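Local coordinates for cell shape-determining protein MreC (Listeria monocytogenes, PDB 2J5U), which probably takes part in forming and maintaining the shape of the bacterial cell, at residues T122-T127 with V131-S136; I110-T115 with G183-G188. All blocks are in the same frame, centred on the assembly; numbering follows the deposited sequence.

Interaction 1: residues T122-T127 with V131-S136; sequences TVELLT and VKNRVS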
loop_
_atom_site.group_PDB
_atom_site.type_symbol
_atom_site.label_atom_id
_atom_site.label_comp_id
_atom_site.label_asym_id
_atom_site.label_seq_id
_atom_site.Cartn_x
_atom_site.Cartn_y
_atom_site.Cartn_z
ATOM N N THR A 122 -6.696 -80.412 26.389
ATOM C CA THR A 122 -5.432 -80.614 27.073
ATOM C C THR A 122 -4.639 -79.323 27.024
ATOM O O THR A 122 -4.623 -78.647 26.000
ATOM C CB THR A 122 -4.607 -81.720 26.358
ATOM O OG1 THR A 122 -5.342 -82.947 26.370
ATOM C CG2 THR A 122 -3.278 -81.940 27.037
ATOM N N VAL A 123 -3.993 -78.960 28.125
ATOM C CA VAL A 123 -3.175 -77.769 28.113
ATOM C C VAL A 123 -1.791 -78.117 28.657
ATOM O O VAL A 123 -1.643 -78.796 29.685
ATOM C CB VAL A 123 -3.838 -76.558 28.898
ATOM C CG1 VAL A 123 -5.204 -76.918 29.361
ATOM C CG2 VAL A 123 -2.980 -76.112 30.049
ATOM N N GLU A 124 -0.778 -77.671 27.920
ATOM C CA GLU A 124 0.601 -77.911 28.278
ATOM C C GLU A 124 1.060 -76.795 29.191
ATOM O O GLU A 124 0.973 -75.623 28.834
ATOM C CB GLU A 124 1.450 -77.956 27.014
ATOM C CG GLU A 124 2.917 -78.112 27.279
ATOM C CD GLU A 124 3.587 -78.990 26.252
ATOM O OE1 GLU A 124 3.179 -80.175 26.136
ATOM O OE2 GLU A 124 4.520 -78.499 25.567
ATOM N N LEU A 125 1.556 -77.172 30.363
ATOM C CA LEU A 125 2.015 -76.224 31.370
ATOM C C LEU A 125 3.408 -75.656 31.134
ATOM O O LEU A 125 4.243 -76.278 30.485
ATOM C CB LEU A 125 1.992 -76.893 32.742
ATOM C CG LEU A 125 0.660 -77.507 33.169
ATOM C CD1 LEU A 125 0.851 -78.207 34.492
ATOM C CD2 LEU A 125 -0.409 -76.436 33.267
ATOM N N LEU A 126 3.662 -74.470 31.673
ATOM C CA LEU A 126 4.967 -73.855 31.519
ATOM C C LEU A 126 6.022 -74.797 32.080
ATOM O O LEU A 126 7.118 -74.906 31.522
ATOM C CB LEU A 126 5.024 -72.508 32.248
ATOM C CG LEU A 126 4.164 -71.406 31.624
ATOM C CD1 LEU A 126 4.239 -70.112 32.432
ATOM C CD2 LEU A 126 4.666 -71.169 30.213
ATOM N N THR A 127 5.678 -75.492 33.164
ATOM C CA THR A 127 6.609 -76.426 33.810
ATOM C C THR A 127 6.867 -77.708 33.011
ATOM O O THR A 127 7.606 -78.580 33.455
ATOM C CB THR A 127 6.114 -76.848 35.223
ATOM O OG1 THR A 127 4.804 -77.416 35.125
ATOM C CG2 THR A 127 6.078 -75.660 36.159
ATOM N N VAL A 131 11.119 -79.869 25.581
ATOM C CA VAL A 131 12.116 -78.864 25.217
ATOM C C VAL A 131 11.680 -77.893 24.096
ATOM O O VAL A 131 12.217 -76.792 23.968
ATOM C CB VAL A 131 13.444 -79.545 24.805
ATOM C CG1 VAL A 131 13.273 -80.274 23.487
ATOM C CG2 VAL A 131 14.545 -78.520 24.707
ATOM N N LYS A 132 10.710 -78.302 23.288
ATOM C CA LYS A 132 10.225 -77.463 22.200
ATOM C C LYS A 132 9.232 -76.410 22.712
ATOM O O LYS A 132 8.891 -75.464 21.996
ATOM C CB LYS A 132 9.523 -78.321 21.140
ATOM C CG LYS A 132 10.372 -79.401 20.473
ATOM C CD LYS A 132 9.474 -80.433 19.740
ATOM C CE LYS A 132 8.445 -81.064 20.700
ATOM N NZ LYS A 132 7.695 -82.234 20.158
ATOM N N ASN A 133 8.763 -76.581 23.942
ATOM C CA ASN A 133 7.790 -75.664 24.524
ATOM C C ASN A 133 8.371 -74.264 24.735
ATOM O O ASN A 133 9.434 -74.108 25.323
ATOM C CB ASN A 133 7.275 -76.252 25.834
ATOM C CG ASN A 133 6.113 -75.488 26.389
ATOM O OD1 ASN A 133 5.235 -75.048 25.645
ATOM N ND2 ASN A 133 6.083 -75.335 27.704
ATOM N N ARG A 134 7.674 -73.242 24.248
ATOM C CA ARG A 134 8.179 -71.881 24.374
ATOM C C ARG A 134 7.121 -70.794 24.287
ATOM O O ARG A 134 6.025 -71.031 23.806
ATOM C CB ARG A 134 9.250 -71.644 23.304
ATOM C CG ARG A 134 8.855 -72.101 21.917
ATOM C CD ARG A 134 10.060 -72.175 20.998
ATOM N NE ARG A 134 10.405 -70.870 20.460
ATOM C CZ ARG A 134 9.987 -70.416 19.278
ATOM N NH1 ARG A 134 10.338 -69.193 18.868
ATOM N NH2 ARG A 134 9.237 -71.193 18.487
ATOM N N VAL A 135 7.446 -69.604 24.774
ATOM C CA VAL A 135 6.520 -68.481 24.698
ATOM C C VAL A 135 7.309 -67.179 24.519
ATOM O O VAL A 135 8.351 -66.976 25.146
ATOM C CB VAL A 135 5.562 -68.446 25.951
ATOM C CG1 VAL A 135 6.133 -69.257 27.045
ATOM C CG2 VAL A 135 5.325 -67.033 26.435
ATOM N N SER A 136 6.833 -66.322 23.619
ATOM C CA SER A 136 7.483 -65.037 23.340
ATOM C C SER A 136 7.210 -64.101 24.515
ATOM O O SER A 136 6.054 -63.875 24.887
ATOM C CB SER A 136 6.902 -64.402 22.076
ATOM O OG SER A 136 6.902 -65.285 20.981
#
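Glu124 and Asn133 approach from opposite directions, and their flat ends meet almost perpendicularly, the carboxylate and amide planes lying 89° apart. Glu124 OE2 stands off the amide plane rather than in it: it is 3.5 Å from both Asn133 CG and Asn133 OD1, over the carbonyl half of the amide. With two acceptor oxygens facing each other, this is contact and not bonding. Asn133 carries its CG anti to the backbone N (chi1 -171°), which extends the amide across to the turn at the end of strand 121-125. There Asn133 ND2 is directed at the carbonyl end of the strand, 3.5 Å from Leu125 O and 4.0 Å from Leu126 O.

The second point of contact is apolar. Leu126 CD2 and Val135 CG1, 4.0 Å apart, are the one pair of atoms through which these residues touch. The two side chains cross at about a right angle. Both residues are buried, and Leu126 packs further on Leu109 and Met216, Val135 on Ile149.

Backbone bonds tie Glu124 to Lys112 of strand 108-116 and Val123 to Val87 of strand 86-89, while Asn150 ND2 of strand 145-153 hydrogen-bonds Val131 O and Asn133 O. Strand 121-125 belongs to the first antiparallel barrel and strand 135-139 to the second; with three residues between the segments, the contact spans the short link from one barrel to the other.

Interaction 2: residues I110-T115 with G183-G188; sequences IGKVTT and GKFPAG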
loop_
_atom_site.group_PDB
_atom_site.type_symbol
_atom_site.label_atom_id
_atom_site.label_comp_id
_atom_site.label_asym_id
_atom_site.label_seq_id
_atom_site.Cartn_x
_atom_site.Cartn_y
_atom_site.Cartn_z
ATOM N N ILE A 110 -0.179 -69.938 32.864
ATOM C CA ILE A 110 0.146 -71.316 33.232
ATOM C C ILE A 110 0.371 -72.255 32.044
ATOM O O ILE A 110 0.894 -73.353 32.210
ATOM C CB ILE A 110 -0.917 -71.951 34.165
ATOM C CG1 ILE A 110 -2.215 -72.196 33.401
ATOM C CG2 ILE A 110 -1.137 -71.052 35.365
ATOM C CD1 ILE A 110 -3.177 -73.077 34.118
ATOM N N GLY A 111 -0.019 -71.846 30.843
ATOM C CA GLY A 111 0.213 -72.724 29.714
ATOM C C GLY A 111 -0.543 -72.387 28.459
ATOM O O GLY A 111 -1.009 -71.260 28.296
ATOM N N LYS A 112 -0.652 -73.365 27.567
ATOM C CA LYS A 112 -1.371 -73.168 26.325
ATOM C C LYS A 112 -2.135 -74.413 25.936
ATOM O O LYS A 112 -1.744 -75.525 26.267
ATOM C CB LYS A 112 -0.418 -72.776 25.194
ATOM C CG LYS A 112 0.457 -73.886 24.673
ATOM C CD LYS A 112 1.130 -73.438 23.389
ATOM C CE LYS A 112 1.991 -74.538 22.795
ATOM N NZ LYS A 112 3.003 -75.054 23.771
ATOM N N VAL A 113 -3.234 -74.218 25.224
ATOM C CA VAL A 113 -4.037 -75.341 24.795
ATOM C C VAL A 113 -3.298 -76.127 23.716
ATOM O O VAL A 113 -2.749 -75.553 22.784
ATOM C CB VAL A 113 -5.376 -74.857 24.245
ATOM C CG1 VAL A 113 -6.241 -76.036 23.867
ATOM C CG2 VAL A 113 -6.067 -74.012 25.284
ATOM N N THR A 114 -3.265 -77.441 23.846
ATOM C CA THR A 114 -2.587 -78.239 22.838
ATOM C C THR A 114 -3.553 -79.032 21.971
ATOM O O THR A 114 -3.557 -78.865 20.757
ATOM C CB THR A 114 -1.541 -79.185 23.462
ATOM O OG1 THR A 114 -2.104 -79.867 24.587
ATOM C CG2 THR A 114 -0.335 -78.401 23.908
ATOM N N THR A 115 -4.366 -79.893 22.570
ATOM C CA THR A 115 -5.322 -80.654 21.775
ATOM C C THR A 115 -6.711 -80.440 22.331
ATOM O O THR A 115 -6.909 -80.370 23.542
ATOM C CB THR A 115 -5.009 -82.144 21.782
ATOM O OG1 THR A 115 -5.192 -82.655 23.101
ATOM C CG2 THR A 115 -3.576 -82.377 21.360
ATOM N N GLY A 183 2.570 -64.626 17.813
ATOM C CA GLY A 183 1.342 -64.688 17.046
ATOM C C GLY A 183 0.151 -65.418 17.624
ATOM O O GLY A 183 -0.891 -65.488 16.974
ATOM N N LYS A 184 0.260 -65.951 18.834
ATOM C CA LYS A 184 -0.868 -66.677 19.383
ATOM C C LYS A 184 -1.387 -66.294 20.755
ATOM O O LYS A 184 -2.471 -66.714 21.135
ATOM C CB LYS A 184 -0.584 -68.172 19.356
ATOM C CG LYS A 184 0.762 -68.549 19.873
ATOM C CD LYS A 184 1.653 -68.965 18.737
ATOM C CE LYS A 184 1.083 -70.164 17.992
ATOM N NZ LYS A 184 2.123 -70.798 17.112
ATOM N N PHE A 185 -0.639 -65.501 21.505
ATOM C CA PHE A 185 -1.102 -65.091 22.830
ATOM C C PHE A 185 -1.331 -63.598 22.801
ATOM O O PHE A 185 -0.756 -62.900 21.968
ATOM C CB PHE A 185 -0.039 -65.342 23.907
ATOM C CG PHE A 185 0.229 -66.785 24.207
ATOM C CD1 PHE A 185 1.302 -67.129 25.021
ATOM C CD2 PHE A 185 -0.607 -67.787 23.746
ATOM C CE1 PHE A 185 1.537 -68.451 25.382
ATOM C CE2 PHE A 185 -0.388 -69.114 24.098
ATOM C CZ PHE A 185 0.689 -69.448 24.923
ATOM N N PRO A 186 -2.209 -63.088 23.681
ATOM C CA PRO A 186 -2.415 -61.642 23.689
ATOM C C PRO A 186 -1.189 -61.173 24.461
ATOM O O PRO A 186 -0.600 -61.957 25.207
ATOM C CB PRO A 186 -3.696 -61.482 24.494
ATOM C CG PRO A 186 -3.627 -62.627 25.441
ATOM C CD PRO A 186 -3.203 -63.753 24.537
ATOM N N ALA A 187 -0.775 -59.926 24.288
ATOM C CA ALA A 187 0.391 -59.468 25.026
ATOM C C ALA A 187 -0.022 -58.937 26.396
ATOM O O ALA A 187 -1.183 -58.602 26.615
ATOM C CB ALA A 187 1.121 -58.399 24.237
ATOM N N GLY A 188 0.927 -58.895 27.324
ATOM C CA GLY A 188 0.627 -58.375 28.639
ATOM C C GLY A 188 0.274 -59.364 29.732
ATOM O O GLY A 188 0.035 -58.955 30.864
#
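Phe185 O accepts a hydrogen bond from Arg227 NH2, and the ring of the same residue crosses to strand 108-116, where its far edge meets Lys112. Lys112 CB lies in the ring plane, 3.5 Å from Phe185 CZ and 3.8 Å from Phe185 CE2, so the methylene is met by the rim of the ring and not by a face. Phe185 CG sits anti to the carbonyl carbon (chi1 -69°), and this rotation sends CZ forward to the strand. Gly111 O is a looser neighbour, 4.2 Å from Phe185 CZ and oblique to the ring. No hydrogen bond joins the two segments; the contact is van der Waals packing with a small interface of 92 Å². Beyond CB the lysine chain leads away from the aromatic ring.

Ala102, on strand 102-105, also touches the Phe185 side chain. On that same strand Val103 faces both Ile110 and Gly111, a classic beta bulge that includes Gly111, one of the touching residues. A loop between strands 175-178 and 190-199 of the second barrel thereby presses an aromatic edge on the first, in a double-barrel core of the kind found in the PA peptidase clan.

In the fold
Interactions 1 and 2 both join the first barrel to the second, centres 9 Å apart. Both are largely buried, though Glu124, Asn133 and Lys112 are partly exposed. Their first-barrel segments lie on adjacent antiparallel strands, paired where Thr122 O is 2.8 Å from Thr114 N, a probable hydrogen bond. Their second-barrel partners differ, and interaction 1 is nested in the chain between the segments of interaction 2. Interaction 1 mixes polar groups with an apolar pair; interaction 2 sets a ring edge against a lysine methylene, without a hydrogen bond. Lys112 bridges them: its NZ comes 2.9 Å from Asn133 OD1 and 4.2 Å from Glu124 OE2, whose charge it may partly offset.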